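Local coordinates for Low molecular weight protein-tyrosine-phosphatase PtpA (Staphylococcus aureus, PDB 3ROF), which removes phosphate from phosphotyrosine in proteins by hydrolysis and is probably secreted as an effector that counteracts host defences during infection, at residues V9-L14 with P21-I26; I17-M22 with V88-S93; R44-W49 with V95-S100. One frame throughout, in Å; residues are numbered along the deposited sequence. Where two conformers were deposited one is given.

Contact 1. Residues V9-L14 with P21-I26. With PO4 (phosphate ion), chain C.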
loop_
_atom_site.group_PDB
_atom_site.type_symbol
_atom_site.label_atom_id
_atom_site.label_comp_id
_atom_site.label_asym_id
_atom_site.label_seq_id
_atom_site.Cartn_x
_atom_site.Cartn_y
_atom_site.Cartn_z
ATOM N N VAL A 9 4.321 6.359 4.233
ATOM C CA VAL A 9 3.091 5.900 3.601
ATOM C C VAL A 9 2.997 4.403 3.729
ATOM O O VAL A 9 3.962 3.701 3.418
ATOM C CB VAL A 9 2.965 6.352 2.082
ATOM C CG1 VAL A 9 4.134 5.981 1.242
ATOM C CG2 VAL A 9 1.685 5.878 1.457
ATOM N N ALA A 10 1.846 3.897 4.162
ATOM C CA ALA A 10 1.610 2.445 4.239
ATOM C C ALA A 10 0.476 2.065 3.353
ATOM O O ALA A 10 -0.606 2.629 3.463
ATOM C CB ALA A 10 1.282 2.008 5.655
ATOM N N PHE A 11 0.697 1.070 2.510
ATOM C CA PHE A 11 -0.392 0.399 1.803
ATOM C C PHE A 11 -0.918 -0.702 2.704
ATOM O O PHE A 11 -0.140 -1.436 3.323
ATOM C CB PHE A 11 0.122 -0.161 0.473
ATOM C CG PHE A 11 0.564 0.900 -0.475
ATOM C CD1 PHE A 11 -0.382 1.634 -1.191
ATOM C CD2 PHE A 11 1.908 1.203 -0.628
ATOM C CE1 PHE A 11 0.030 2.630 -2.067
ATOM C CE2 PHE A 11 2.309 2.168 -1.519
ATOM C CZ PHE A 11 1.389 2.897 -2.227
ATOM N N VAL A 12 -2.241 -0.883 2.706
ATOM C CA VAL A 12 -2.864 -1.856 3.622
ATOM C C VAL A 12 -3.908 -2.658 2.889
ATOM O O VAL A 12 -4.790 -2.118 2.200
ATOM C CB VAL A 12 -3.524 -1.179 4.840
ATOM C CG1 VAL A 12 -4.100 -2.210 5.774
ATOM C CG2 VAL A 12 -2.513 -0.309 5.585
ATOM N N CYS A 13 -3.794 -3.979 2.999
ATOM C CA CYS A 13 -4.747 -4.916 2.432
ATOM C C CYS A 13 -5.137 -5.902 3.530
ATOM O O CYS A 13 -5.025 -5.570 4.696
ATOM C CB CYS A 13 -4.196 -5.588 1.141
ATOM S SG CYS A 13 -2.673 -6.537 1.378
ATOM N N LEU A 14 -5.650 -7.082 3.161
ATOM C CA LEU A 14 -6.060 -8.059 4.180
ATOM C C LEU A 14 -4.880 -8.915 4.609
ATOM O O LEU A 14 -4.530 -9.001 5.793
ATOM C CB LEU A 14 -7.196 -8.923 3.639
ATOM C CG LEU A 14 -7.642 -10.030 4.605
ATOM C CD1 LEU A 14 -8.163 -9.474 5.905
ATOM C CD2 LEU A 14 -8.667 -10.927 3.958
ATOM N N PRO A 21 1.839 -5.505 -0.829
ATOM C CA PRO A 21 3.249 -5.628 -1.169
ATOM C C PRO A 21 3.513 -5.159 -2.599
ATOM O O PRO A 21 4.553 -4.564 -2.892
ATOM C CB PRO A 21 3.543 -7.140 -1.003
ATOM C CG PRO A 21 2.520 -7.587 -0.006
ATOM C CD PRO A 21 1.267 -6.802 -0.387
ATOM N N MET A 22 2.596 -5.483 -3.518
ATOM C CA MET A 22 2.805 -5.050 -4.877
ATOM C C MET A 22 2.896 -3.518 -4.955
ATOM O O MET A 22 3.788 -2.950 -5.601
ATOM C CB MET A 22 1.684 -5.557 -5.803
ATOM C CG MET A 22 2.072 -5.401 -7.228
ATOM S SD MET A 22 0.742 -5.632 -8.434
ATOM C CE MET A 22 0.249 -7.322 -8.127
ATOM N N ALA A 23 1.939 -2.849 -4.306
ATOM C CA ALA A 23 1.918 -1.410 -4.288
ATOM C C ALA A 23 3.178 -0.824 -3.628
ATOM O O ALA A 23 3.744 0.144 -4.107
ATOM C CB ALA A 23 0.660 -0.893 -3.607
ATOM N N GLU A 24 3.591 -1.419 -2.487
ATOM C CA GLU A 24 4.770 -0.942 -1.791
ATOM C C GLU A 24 5.969 -0.980 -2.712
ATOM O O GLU A 24 6.742 -0.020 -2.789
ATOM C CB GLU A 24 5.034 -1.795 -0.544
ATOM C CG GLU A 24 6.346 -1.501 0.110
ATOM C CD GLU A 24 6.714 -2.399 1.269
ATOM O OE1 GLU A 24 5.939 -3.270 1.687
ATOM O OE2 GLU A 24 7.879 -2.243 1.743
ATOM N N ALA A 25 6.187 -2.124 -3.373
ATOM C CA ALA A 25 7.375 -2.277 -4.199
ATOM C C ALA A 25 7.353 -1.303 -5.390
ATOM O O ALA A 25 8.370 -0.709 -5.735
ATOM C CB ALA A 25 7.473 -3.705 -4.681
ATOM N N ILE A 26 6.198 -1.181 -6.039
ATOM C CA ILE A 26 6.084 -0.270 -7.175
ATOM C C ILE A 26 6.358 1.172 -6.718
ATOM O O ILE A 26 7.084 1.911 -7.349
ATOM C CB ILE A 26 4.695 -0.392 -7.844
ATOM C CG1 ILE A 26 4.527 -1.754 -8.497
ATOM C CG2 ILE A 26 4.465 0.772 -8.816
ATOM C CD1 ILE A 26 3.109 -2.081 -8.867
HETATM P P PO4 C . -4.106 -9.491 -0.078
HETATM O O1 PO4 C . -4.002 -8.519 -1.222
HETATM O O2 PO4 C . -5.134 -9.069 0.948
HETATM O O3 PO4 C . -4.525 -10.873 -0.675
HETATM O O4 PO4 C . -2.758 -9.758 0.551
#

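Contact 2. Residues I17-M22 with V88-S93. With PO4 (phosphate ion), chain C.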
loop_
_atom_site.group_PDB
_atom_site.type_symbol
_atom_site.label_atom_id
_atom_site.label_comp_id
_atom_site.label_asym_id
_atom_site.label_seq_id
_atom_site.Cartn_x
_atom_site.Cartn_y
_atom_site.Cartn_z
ATOM N N ILE A 17 0.028 -10.021 1.467
ATOM C CA ILE A 17 0.754 -10.896 0.569
ATOM C C ILE A 17 0.538 -10.568 -0.897
ATOM O O ILE A 17 1.433 -10.864 -1.691
ATOM C CB ILE A 17 0.505 -12.405 0.880
ATOM C CG1 ILE A 17 -0.996 -12.742 0.923
ATOM C CG2 ILE A 17 1.202 -12.804 2.148
ATOM C CD1 ILE A 17 -1.271 -14.220 0.838
ATOM N N CYS A 18 -0.599 -9.981 -1.270
ATOM C CA CYS A 18 -0.852 -9.758 -2.701
ATOM C C CYS A 18 -0.817 -8.270 -3.012
ATOM O O CYS A 18 0.134 -7.780 -3.668
ATOM C CB CYS A 18 -2.179 -10.355 -3.152
ATOM S SG CYS A 18 -2.283 -12.159 -2.939
ATOM N N ARG A 19 -1.829 -7.532 -2.610
ATOM C CA ARG A 19 -2.010 -6.149 -3.084
ATOM C C ARG A 19 -1.054 -5.145 -2.486
ATOM O O ARG A 19 -0.365 -4.419 -3.203
ATOM C CB ARG A 19 -3.451 -5.687 -2.854
ATOM C CG ARG A 19 -4.455 -6.411 -3.727
ATOM C CD ARG A 19 -5.910 -6.251 -3.279
ATOM N NE ARG A 19 -6.117 -6.944 -2.035
ATOM C CZ ARG A 19 -7.203 -6.861 -1.294
ATOM N NH1 ARG A 19 -8.230 -6.140 -1.728
ATOM N NH2 ARG A 19 -7.277 -7.501 -0.129
ATOM N N SER A 20 -1.009 -5.051 -1.157
ATOM C CA SER A 20 -0.175 -4.016 -0.573
ATOM C C SER A 20 1.321 -4.256 -0.788
ATOM O O SER A 20 2.032 -3.277 -0.948
ATOM C CB SER A 20 -0.527 -3.733 0.889
ATOM O OG SER A 20 -0.306 -4.833 1.762
ATOM N N PRO A 21 1.839 -5.505 -0.829
ATOM C CA PRO A 21 3.249 -5.628 -1.169
ATOM C C PRO A 21 3.513 -5.159 -2.599
ATOM O O PRO A 21 4.553 -4.564 -2.892
ATOM C CB PRO A 21 3.543 -7.140 -1.003
ATOM C CG PRO A 21 2.520 -7.587 -0.006
ATOM C CD PRO A 21 1.267 -6.802 -0.387
ATOM N N MET A 22 2.596 -5.483 -3.518
ATOM C CA MET A 22 2.805 -5.050 -4.877
ATOM C C MET A 22 2.896 -3.518 -4.955
ATOM O O MET A 22 3.788 -2.950 -5.601
ATOM C CB MET A 22 1.684 -5.557 -5.803
ATOM C CG MET A 22 2.072 -5.401 -7.228
ATOM S SD MET A 22 0.742 -5.632 -8.434
ATOM C CE MET A 22 0.249 -7.322 -8.127
ATOM N N VAL A 88 -3.019 3.924 2.802
ATOM C CA VAL A 88 -3.682 3.755 1.534
ATOM C C VAL A 88 -4.198 2.307 1.478
ATOM O O VAL A 88 -3.429 1.355 1.285
ATOM C CB VAL A 88 -2.753 4.059 0.355
ATOM C CG1 VAL A 88 -3.507 3.852 -0.976
ATOM C CG2 VAL A 88 -2.218 5.495 0.476
ATOM N N ALA A 89 -5.505 2.182 1.659
ATOM C CA ALA A 89 -6.204 0.910 1.721
ATOM C C ALA A 89 -6.581 0.450 0.322
ATOM O O ALA A 89 -6.793 1.265 -0.566
ATOM C CB ALA A 89 -7.470 1.089 2.542
ATOM N N MET A 90 -6.763 -0.870 0.155
ATOM C CA MET A 90 -7.166 -1.389 -1.141
ATOM C C MET A 90 -8.668 -1.424 -1.376
ATOM O O MET A 90 -9.109 -1.102 -2.492
ATOM C CB MET A 90 -6.544 -2.767 -1.352
ATOM C CG MET A 90 -5.023 -2.719 -1.320
ATOM S SD MET A 90 -4.383 -1.822 -2.752
ATOM C CE MET A 90 -2.784 -1.385 -2.149
ATOM N N ASP A 91 -9.444 -1.833 -0.383
ATOM C CA ASP A 91 -10.869 -1.977 -0.549
ATOM C C ASP A 91 -11.598 -1.510 0.721
ATOM O O ASP A 91 -10.980 -1.093 1.718
ATOM C CB ASP A 91 -11.228 -3.429 -0.980
ATOM C CG ASP A 91 -11.018 -4.479 0.106
ATOM O OD1 ASP A 91 -11.137 -4.130 1.278
ATOM O OD2 ASP A 91 -10.737 -5.656 -0.265
ATOM N N GLN A 92 -12.927 -1.485 0.641
ATOM C CA GLN A 92 -13.716 -0.950 1.732
ATOM C C GLN A 92 -13.536 -1.753 3.000
ATOM O O GLN A 92 -13.533 -1.180 4.104
ATOM C CB GLN A 92 -15.190 -0.935 1.364
ATOM C CG GLN A 92 -16.055 -0.257 2.403
ATOM C CD GLN A 92 -15.682 1.222 2.598
ATOM O OE1 GLN A 92 -15.446 1.941 1.627
ATOM N NE2 GLN A 92 -15.634 1.672 3.850
ATOM N N SER A 93 -13.435 -3.083 2.898
ATOM C CA SER A 93 -13.241 -3.875 4.116
ATOM C C SER A 93 -11.947 -3.487 4.802
ATOM O O SER A 93 -11.871 -3.484 6.023
ATOM C CB SER A 93 -13.294 -5.374 3.815
ATOM O OG SER A 93 -12.143 -5.859 3.109
HETATM P P PO4 C . -4.106 -9.491 -0.078
HETATM O O1 PO4 C . -4.002 -8.519 -1.222
HETATM O O2 PO4 C . -5.134 -9.069 0.948
HETATM O O3 PO4 C . -4.525 -10.873 -0.675
HETATM O O4 PO4 C . -2.758 -9.758 0.551
HETATM O O HOH W 1 -9.733 -7.458 1.492
#

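Contact 3. Residues R44-W49 with V95-S100. With PO4 (phosphate ion), chain D.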
loop_
_atom_site.group_PDB
_atom_site.type_symbol
_atom_site.label_atom_id
_atom_site.label_comp_id
_atom_site.label_asym_id
_atom_site.label_seq_id
_atom_site.Cartn_x
_atom_site.Cartn_y
_atom_site.Cartn_z
ATOM N N ARG A 44 1.035 -3.264 5.364
ATOM C CA ARG A 44 0.466 -4.050 6.432
ATOM C C ARG A 44 -0.736 -4.796 5.885
ATOM O O ARG A 44 -1.357 -4.377 4.900
ATOM C CB ARG A 44 -0.008 -3.152 7.580
ATOM C CG ARG A 44 1.031 -2.343 8.317
ATOM C CD ARG A 44 1.978 -3.233 9.081
ATOM N NE ARG A 44 2.861 -2.490 9.995
ATOM C CZ ARG A 44 4.039 -2.010 9.650
ATOM N NH1 ARG A 44 4.479 -2.109 8.398
ATOM N NH2 ARG A 44 4.771 -1.361 10.558
ATOM N N GLY A 45 -1.119 -5.836 6.637
ATOM C CA GLY A 45 -2.329 -6.579 6.377
ATOM C C GLY A 45 -3.174 -6.608 7.647
ATOM O O GLY A 45 -2.659 -6.914 8.707
ATOM N N THR A 46 -4.445 -6.244 7.537
ATOM C CA THR A 46 -5.282 -6.255 8.728
ATOM C C THR A 46 -5.453 -7.652 9.309
ATOM O O THR A 46 -5.705 -7.794 10.498
ATOM C CB THR A 46 -6.644 -5.664 8.456
ATOM O OG1 THR A 46 -7.358 -6.484 7.540
ATOM C CG2 THR A 46 -6.560 -4.251 7.907
ATOM N N GLY A 47 -5.376 -8.657 8.439
ATOM C CA GLY A 47 -5.639 -10.033 8.819
ATOM C C GLY A 47 -4.516 -10.992 8.577
ATOM O O GLY A 47 -4.765 -12.194 8.543
ATOM N N SER A 48 -3.290 -10.553 8.477
ATOM C CA SER A 48 -2.173 -11.454 8.255
ATOM C C SER A 48 -2.031 -12.407 9.424
ATOM O O SER A 48 -1.874 -11.970 10.552
ATOM C CB SER A 48 -0.879 -10.665 8.144
ATOM O OG SER A 48 -0.949 -9.707 7.129
ATOM N N TRP A 49 -2.062 -13.704 9.163
ATOM C CA TRP A 49 -1.870 -14.688 10.217
ATOM C C TRP A 49 -0.426 -15.159 10.260
ATOM O O TRP A 49 0.256 -14.989 11.264
ATOM C CB TRP A 49 -2.882 -15.850 10.121
ATOM C CG TRP A 49 -2.718 -16.732 11.314
ATOM C CD1 TRP A 49 -2.177 -17.985 11.330
ATOM C CD2 TRP A 49 -3.030 -16.409 12.681
ATOM N NE1 TRP A 49 -2.119 -18.441 12.622
ATOM C CE2 TRP A 49 -2.635 -17.502 13.472
ATOM C CE3 TRP A 49 -3.585 -15.299 13.310
ATOM C CZ2 TRP A 49 -2.791 -17.532 14.862
ATOM C CZ3 TRP A 49 -3.738 -15.330 14.685
ATOM C CH2 TRP A 49 -3.342 -16.439 15.444
ATOM N N VAL A 95 -10.544 -0.438 4.792
ATOM C CA VAL A 95 -10.837 0.840 5.457
ATOM C C VAL A 95 -11.551 0.564 6.779
ATOM O O VAL A 95 -11.178 1.060 7.851
ATOM C CB VAL A 95 -11.680 1.741 4.558
ATOM C CG1 VAL A 95 -12.207 2.944 5.365
ATOM C CG2 VAL A 95 -10.861 2.206 3.352
ATOM N N ASP A 96 -12.604 -0.235 6.702
ATOM C CA ASP A 96 -13.424 -0.490 7.887
ATOM C C ASP A 96 -12.583 -1.145 8.975
ATOM O O ASP A 96 -12.671 -0.800 10.188
ATOM C CB ASP A 96 -14.610 -1.396 7.559
ATOM C CG ASP A 96 -15.606 -0.782 6.579
ATOM O OD1 ASP A 96 -15.605 0.450 6.416
ATOM O OD2 ASP A 96 -16.402 -1.553 5.979
ATOM N N ASN A 97 -11.821 -2.169 8.594
ATOM C CA ASN A 97 -11.065 -2.929 9.587
ATOM C C ASN A 97 -9.927 -2.073 10.194
ATOM O O ASN A 97 -9.656 -2.168 11.390
ATOM C CB ASN A 97 -10.482 -4.223 9.004
ATOM C CG ASN A 97 -11.530 -5.240 8.506
ATOM O OD1 ASN A 97 -11.158 -6.156 7.772
ATOM N ND2 ASN A 97 -12.793 -5.069 8.840
ATOM N N ILE A 98 -9.248 -1.265 9.378
ATOM C CA ILE A 98 -8.241 -0.335 9.897
ATOM C C ILE A 98 -8.860 0.522 11.000
ATOM O O ILE A 98 -8.246 0.710 12.062
ATOM C CB ILE A 98 -7.694 0.541 8.776
ATOM C CG1 ILE A 98 -6.799 -0.290 7.863
ATOM C CG2 ILE A 98 -6.927 1.712 9.341
ATOM C CD1 ILE A 98 -6.512 0.377 6.526
ATOM N N LYS A 99 -10.019 1.117 10.742
ATOM C CA LYS A 99 -10.601 2.053 11.690
ATOM C C LYS A 99 -11.067 1.351 12.957
ATOM O O LYS A 99 -11.040 1.938 14.034
ATOM C CB LYS A 99 -11.756 2.834 11.072
ATOM C CG LYS A 99 -11.328 3.733 9.933
ATOM C CD LYS A 99 -12.452 4.654 9.483
ATOM C CE LYS A 99 -13.519 3.931 8.682
ATOM N NZ LYS A 99 -14.570 4.871 8.183
ATOM N N SER A 100 -11.485 0.098 12.836
ATOM C CA SER A 100 -11.848 -0.705 14.014
ATOM C C SER A 100 -10.632 -1.111 14.849
ATOM O O SER A 100 -10.676 -1.117 16.076
ATOM C CB SER A 100 -12.573 -1.971 13.573
ATOM O OG SER A 100 -13.810 -1.665 12.979
HETATM P P PO4 D . 8.281 -1.374 9.007
HETATM O O1 PO4 D . 9.544 -0.570 8.814
HETATM O O2 PO4 D . 7.773 -1.150 10.396
HETATM O O3 PO4 D . 7.128 -0.932 8.123
HETATM O O4 PO4 D . 8.509 -2.858 8.853
HETATM O O HOH W 2 -9.153 -7.898 8.909
HETATM O O HOH W 3 -9.263 -5.744 5.735
#

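Contact 1. Residues V9-L14 with P21-I26
In the beta-alpha-beta unit formed by strand 7-13, helix 19-33 and strand 39-45, the first strand packs on the first turns of the returning helix, and the main side-chain contact is Phe11 against Ala23. Strand 9-13 and helix 21-26 run nearly antiparallel, at 157°, with their axes 7.9 Å apart. The methyl group of Ala23 sits over the centre of one face of the Phe11 ring in a CH-pi contact, CB lying 3.6 Å from the ring centroid and only 12° off its normal. The ring reaches there because CG is anti to the carbonyl carbon (chi1 -65°). Its CE2 and CD2 side meets backbone: CE2 is 3.6 Å from Ala23 O, and CD2 is equally far from Glu24 N. The carboxylate of Glu24 leads away, to Ser43 and Arg28.

Toward the end of the strand, Cys13, by similarity the nucleophile, brings SG within 4.3 Å of CD of Pro21. SG lies 3.3 Å from O4 of the bound phosphate. Leu14 N gives the ion a weak hydrogen bond, 3.0 Å to O2. No hydrogen bond crosses between these two segments; ring, methyl and backbone contacts join them, while the hydrogen bond to the ion comes from Leu14, just past the strand's end, where the sulfur also lies close to the anion.

Contact 2. Residues I17-M22 with V88-S93
The phosphate-binding loop of the active site closes here onto the turn between strand 86-89 and helix 92-101, with Arg19 reaching across. By similarity an active-site residue, Arg19 divides its guanidinium edge between two anions. NH1 forms a salt bridge with OD2 of Asp91 at 2.9 Å, nearly straight at 170°. OD2 lies in the guanidinium plane but is met from above the carboxylate plane; the two planes are 56° apart. On the phosphate side NE reaches O1 at 2.8 Å and NH2 reaches O2 at 2.9 Å, a two-pronged grip. A bend at chi3 (-69°) turns the group toward the ion.

Water 1 closes a second path between the charges, accepting from NH2 of Arg19 and donating to OD2 of Asp91 at 2.7 Å. OD1 of Asp91 takes the hydroxyl of Ser93, 2.7 Å from OG, and also the backbone N of Asn94, as expected of an N-cap. The second-shell aspartate is therefore itself held as it positions the arginine, and Val123 O takes a further bond from NH1. Met90 lies alongside the arginine chain, running the opposite way: its CG is 3.7 Å from CB of Arg19, its CB is over one guanidinium face, and CE ends near CA of Ser20.

Backbone N-H groups add to the cradle: those of Ile17 and Cys18 bond O4 and that of Arg19 bonds O1, with Gly15 N a further donor. Nested amides and one arginine around a phosphate beside Cys13, the probable nucleophile, are the signature of the CX5R P-loop of protein tyrosine phosphatases, here of the low molecular weight family.

Contact 3. Residues R44-W49 with V95-S100
The hydroxyl oxygen of Thr46 is gripped by two waters, each also bound to the side-chain carbonyl of Asn97. OG1 donates to water 2 and accepts from water 3, both at 2.7 Å, and the waters in turn donate to OD1 of Asn97 at 2.9 Å and 2.8 Å. Directly, OG1 and OD1 stay 3.8 Å apart, so the polar link between the segments is bridged by water on two paths. With chi1 of Thr46 at 66°, OG1 stands between the backbone N and the carbonyl carbon and turns to the waters.

The other branch of the threonine does the apolar work. Its methyl CG2 meets CG1 of Ile98 at 4.0 Å and lies a similar distance from CB of Asn97, both helix side chains crossing the threonine at about a right angle. One small residue thus fits against two successive positions of the helix, its hydroxyl linked through water to Asn97, its methyl packed against both Asn97 and Ile98.

At the strand end of 44-49, the guanidinium of Arg44 faces away from this meeting and holds a second phosphate ion, probably from the crystallisation liquor. NH1 reaches its O3 in the guanidinium plane at 2.9 Å, and NH2 reaches O2 at 3.0 Å. His42 binds the same ion, while Asp82 forms a salt bridge with NE of Arg44.

The contact lies where the chain leaves strand 39-45 and passes beside helix 92-101. Thr46 also touches Val12 of strand 7-13, while Ile98 spans toward Val12, Ile87 of strand 86-89 and Leu109 of strand 108-111, seating the helix on the parallel sheet.

In the fold
The centre of contact 1 lies about 2 Å, and that of contact 3 about 13 Å, from the centre of the chain, with contact 2 between them, although the residues that touch are mostly buried in all three. Contacts 1 and 2 share Pro21, Met22 and helix 19-33, and both meet the same phosphate; strands 7-13 and 86-89 are sheet neighbours. Contacts 2 and 3 both use helix 92-101. Chemistry changes with place: ring and methyl packing at the centre, a salt bridge and backbone N-H hydrogen bonds around the active-site anion; in contact 3 water carries the whole polar link, whereas in contact 2 it supplements a direct salt bridge.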